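Local coordinates for putative iron binding protein (Bordetella pertussis Tohama I, PDB 2OWT), which binds ferric iron, probably as the solute-binding component of an iron uptake system outside the cytoplasmic membrane, at residues A[105-110]-A[195-200]. Sequence-based numbering, arbitrary orientation.
Sequences RDRVLY and LANAYY. With FE (Fe (III) ion), chain B; CO3 (carbonate ion), chain C.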
loop_
_atom_site.group_PDB
_atom_site.type_symbol
_atom_site.label_atom_id
_atom_site.label_comp_id
_atom_site.label_asym_id
_atom_site.label_seq_id
_atom_site.Cartn_x
_atom_site.Cartn_y
_atom_site.Cartn_z
ATOM N N ARG A 105 -3.546 4.488 1.766
ATOM C CA ARG A 105 -4.251 3.654 0.803
ATOM C C ARG A 105 -5.156 2.703 1.568
ATOM O O ARG A 105 -4.865 2.356 2.707
ATOM C CB ARG A 105 -3.264 2.825 -0.027
ATOM C CG ARG A 105 -2.072 2.296 0.775
ATOM C CD ARG A 105 -0.766 2.876 0.232
ATOM N NE ARG A 105 -0.182 1.806 -0.553
ATOM C CZ ARG A 105 0.384 1.927 -1.735
ATOM N NH1 ARG A 105 0.502 3.098 -2.338
ATOM N NH2 ARG A 105 0.831 0.831 -2.313
ATOM N N ASP A 106 -6.240 2.269 0.939
ATOM C CA ASP A 106 -7.151 1.311 1.568
ATOM C C ASP A 106 -7.311 0.062 0.697
ATOM O O ASP A 106 -7.294 0.146 -0.532
ATOM C CB ASP A 106 -8.509 1.960 1.920
ATOM C CG ASP A 106 -9.187 2.639 0.724
ATOM O OD1 ASP A 106 -8.520 2.968 -0.282
ATOM O OD2 ASP A 106 -10.408 2.863 0.786
ATOM N N ARG A 107 -7.423 -1.094 1.344
ATOM C CA ARG A 107 -7.678 -2.342 0.645
ATOM C C ARG A 107 -9.173 -2.582 0.660
ATOM O O ARG A 107 -9.773 -2.770 1.716
ATOM C CB ARG A 107 -6.914 -3.505 1.291
ATOM C CG ARG A 107 -6.734 -4.714 0.383
ATOM C CD ARG A 107 -5.430 -5.424 0.659
ATOM N NE ARG A 107 -5.109 -6.428 -0.352
ATOM C CZ ARG A 107 -4.687 -6.159 -1.590
ATOM N NH1 ARG A 107 -4.548 -4.894 -2.005
ATOM N NH2 ARG A 107 -4.404 -7.158 -2.423
ATOM N N VAL A 108 -9.770 -2.565 -0.528
ATOM C CA VAL A 108 -11.227 -2.513 -0.672
ATOM C C VAL A 108 -11.723 -3.674 -1.532
ATOM O O VAL A 108 -10.929 -4.498 -1.991
ATOM C CB VAL A 108 -11.674 -1.160 -1.305
ATOM C CG1 VAL A 108 -11.289 0.000 -0.431
ATOM C CG2 VAL A 108 -11.052 -0.977 -2.691
ATOM N N LEU A 109 -13.031 -3.725 -1.771
ATOM C CA LEU A 109 -13.619 -4.758 -2.623
ATOM C C LEU A 109 -13.910 -4.212 -4.024
ATOM O O LEU A 109 -14.617 -3.214 -4.181
ATOM C CB LEU A 109 -14.889 -5.322 -1.981
ATOM C CG LEU A 109 -15.488 -6.641 -2.469
ATOM C CD1 LEU A 109 -14.699 -7.852 -1.963
ATOM C CD2 LEU A 109 -16.936 -6.739 -2.004
ATOM N N TYR A 110 -13.325 -4.855 -5.031
ATOM C CA TYR A 110 -13.658 -4.576 -6.427
ATOM C C TYR A 110 -14.947 -5.320 -6.690
ATOM O O TYR A 110 -15.072 -6.491 -6.330
ATOM C CB TYR A 110 -12.560 -5.081 -7.368
ATOM C CG TYR A 110 -11.276 -4.259 -7.380
ATOM C CD1 TYR A 110 -10.999 -3.313 -6.380
ATOM C CD2 TYR A 110 -10.319 -4.458 -8.383
ATOM C CE1 TYR A 110 -9.801 -2.569 -6.391
ATOM C CE2 TYR A 110 -9.125 -3.736 -8.408
ATOM C CZ TYR A 110 -8.868 -2.794 -7.409
ATOM O OH TYR A 110 -7.689 -2.091 -7.444
ATOM N N LEU A 195 -10.439 -8.633 -3.441
ATOM C CA LEU A 195 -9.734 -7.651 -2.588
ATOM C C LEU A 195 -8.590 -6.978 -3.318
ATOM O O LEU A 195 -7.782 -7.649 -3.951
ATOM C CB LEU A 195 -9.176 -8.318 -1.327
ATOM C CG LEU A 195 -10.070 -8.531 -0.111
ATOM C CD1 LEU A 195 -9.230 -9.219 0.938
ATOM C CD2 LEU A 195 -10.665 -7.223 0.430
ATOM N N ALA A 196 -8.520 -5.652 -3.235
ATOM C CA ALA A 196 -7.438 -4.900 -3.882
ATOM C C ALA A 196 -7.452 -3.419 -3.499
ATOM O O ALA A 196 -8.432 -2.936 -2.944
ATOM C CB ALA A 196 -7.488 -5.070 -5.395
ATOM N N ASN A 197 -6.363 -2.708 -3.797
ATOM C CA ASN A 197 -6.203 -1.310 -3.388
ATOM C C ASN A 197 -6.987 -0.358 -4.292
ATOM O O ASN A 197 -6.938 -0.465 -5.526
ATOM C CB ASN A 197 -4.711 -0.924 -3.328
ATOM C CG ASN A 197 -3.972 -1.547 -2.119
ATOM O OD1 ASN A 197 -4.581 -2.063 -1.191
ATOM N ND2 ASN A 197 -2.657 -1.495 -2.150
ATOM N N ALA A 198 -7.708 0.571 -3.677
ATOM C CA ALA A 198 -8.624 1.447 -4.423
ATOM C C ALA A 198 -7.901 2.419 -5.340
ATOM O O ALA A 198 -8.455 2.812 -6.366
ATOM C CB ALA A 198 -9.573 2.204 -3.489
ATOM N N TYR A 199 -6.671 2.800 -4.992
ATOM C CA TYR A 199 -5.935 3.751 -5.831
ATOM C C TYR A 199 -5.713 3.235 -7.264
ATOM O O TYR A 199 -5.662 4.035 -8.192
ATOM C CB TYR A 199 -4.630 4.239 -5.169
ATOM C CG TYR A 199 -3.590 3.182 -4.906
ATOM C CD1 TYR A 199 -2.684 2.807 -5.896
ATOM C CD2 TYR A 199 -3.484 2.585 -3.654
ATOM C CE1 TYR A 199 -1.724 1.832 -5.653
ATOM C CE2 TYR A 199 -2.536 1.607 -3.407
ATOM C CZ TYR A 199 -1.657 1.238 -4.405
ATOM O OH TYR A 199 -0.712 0.266 -4.166
ATOM N N TYR A 200 -5.584 1.915 -7.434
ATOM C CA TYR A 200 -5.473 1.315 -8.770
ATOM C C TYR A 200 -6.736 1.531 -9.609
ATOM O O TYR A 200 -6.638 1.756 -10.807
ATOM C CB TYR A 200 -5.137 -0.177 -8.707
ATOM C CG TYR A 200 -3.760 -0.499 -8.169
ATOM C CD1 TYR A 200 -3.607 -1.138 -6.942
ATOM C CD2 TYR A 200 -2.604 -0.167 -8.892
ATOM C CE1 TYR A 200 -2.345 -1.440 -6.443
ATOM C CE2 TYR A 200 -1.331 -0.465 -8.397
ATOM C CZ TYR A 200 -1.206 -1.103 -7.173
ATOM O OH TYR A 200 0.049 -1.411 -6.671
HETATM FE FE FE B . 0.767 -0.462 -5.072
HETATM C C CO3 C . 2.762 0.864 -5.691
HETATM O O1 CO3 C . 2.796 -0.310 -6.237
HETATM O O2 CO3 C . 1.686 1.221 -5.071
HETATM O O3 CO3 C . 3.777 1.669 -5.750
HETATM O O HOH W 1 -6.405 3.174 -1.852
#
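R107, Y110 and L195 lose the most surface where strand 105-110 runs antiparallel to 195-197, just before the chain turns into helix 198-205, whose first turn carries the iron ligands Y199 and Y200. V108 and A196 form the hydrogen-bonded pair: V108 N reaches A196 O at 2.8 Å, and A196 N returns to V108 O. L195, beside L109, lays its CD2 against the V108 carbonyl. R107 extends from the strand with CG anti to its backbone N (chi1 -160°), then bends at chi2 so that its guanidinium lies with one face over A196 CA. From the edge of that group NH1 gives a weak bond to N197 OD1 (2.9 Å), the amide standing nearly perpendicular to it; D179 is the stronger, salt-bridged partner of NH1 and also accepts from N197 N. Y110 brings its ring against strand 195-197, one face taking A196 CB in a CH-pi contact 3.6 Å from the centroid. Y110 OH donates to N197 O (2.6 Å) from above the carbonyl plane, tying the ring to the strand end. D106 O accepts from A198 N (3.2 Å), extending the backbone bonding past N197, the last residue of the strand. At the metal end, Y199 OH and Y200 OH bind iron(III) at 1.9 and 2.0 Å, with Y143 and a bidentate carbonate, consistent with a FutA1-like ferric-binding protein. R105 packs its guanidinium face over Y199 CE2 and donates a straight bond from NH2 to carbonate O2 (2.9 Å), while E276 holds NH1; the arginine's charge would favour the anion. Strand 193-197 lies between strands 100-112 and 134-135, with helix 142-170 against L195, R107 and N197, and helices 180-187 and 198-205 packed round Y110.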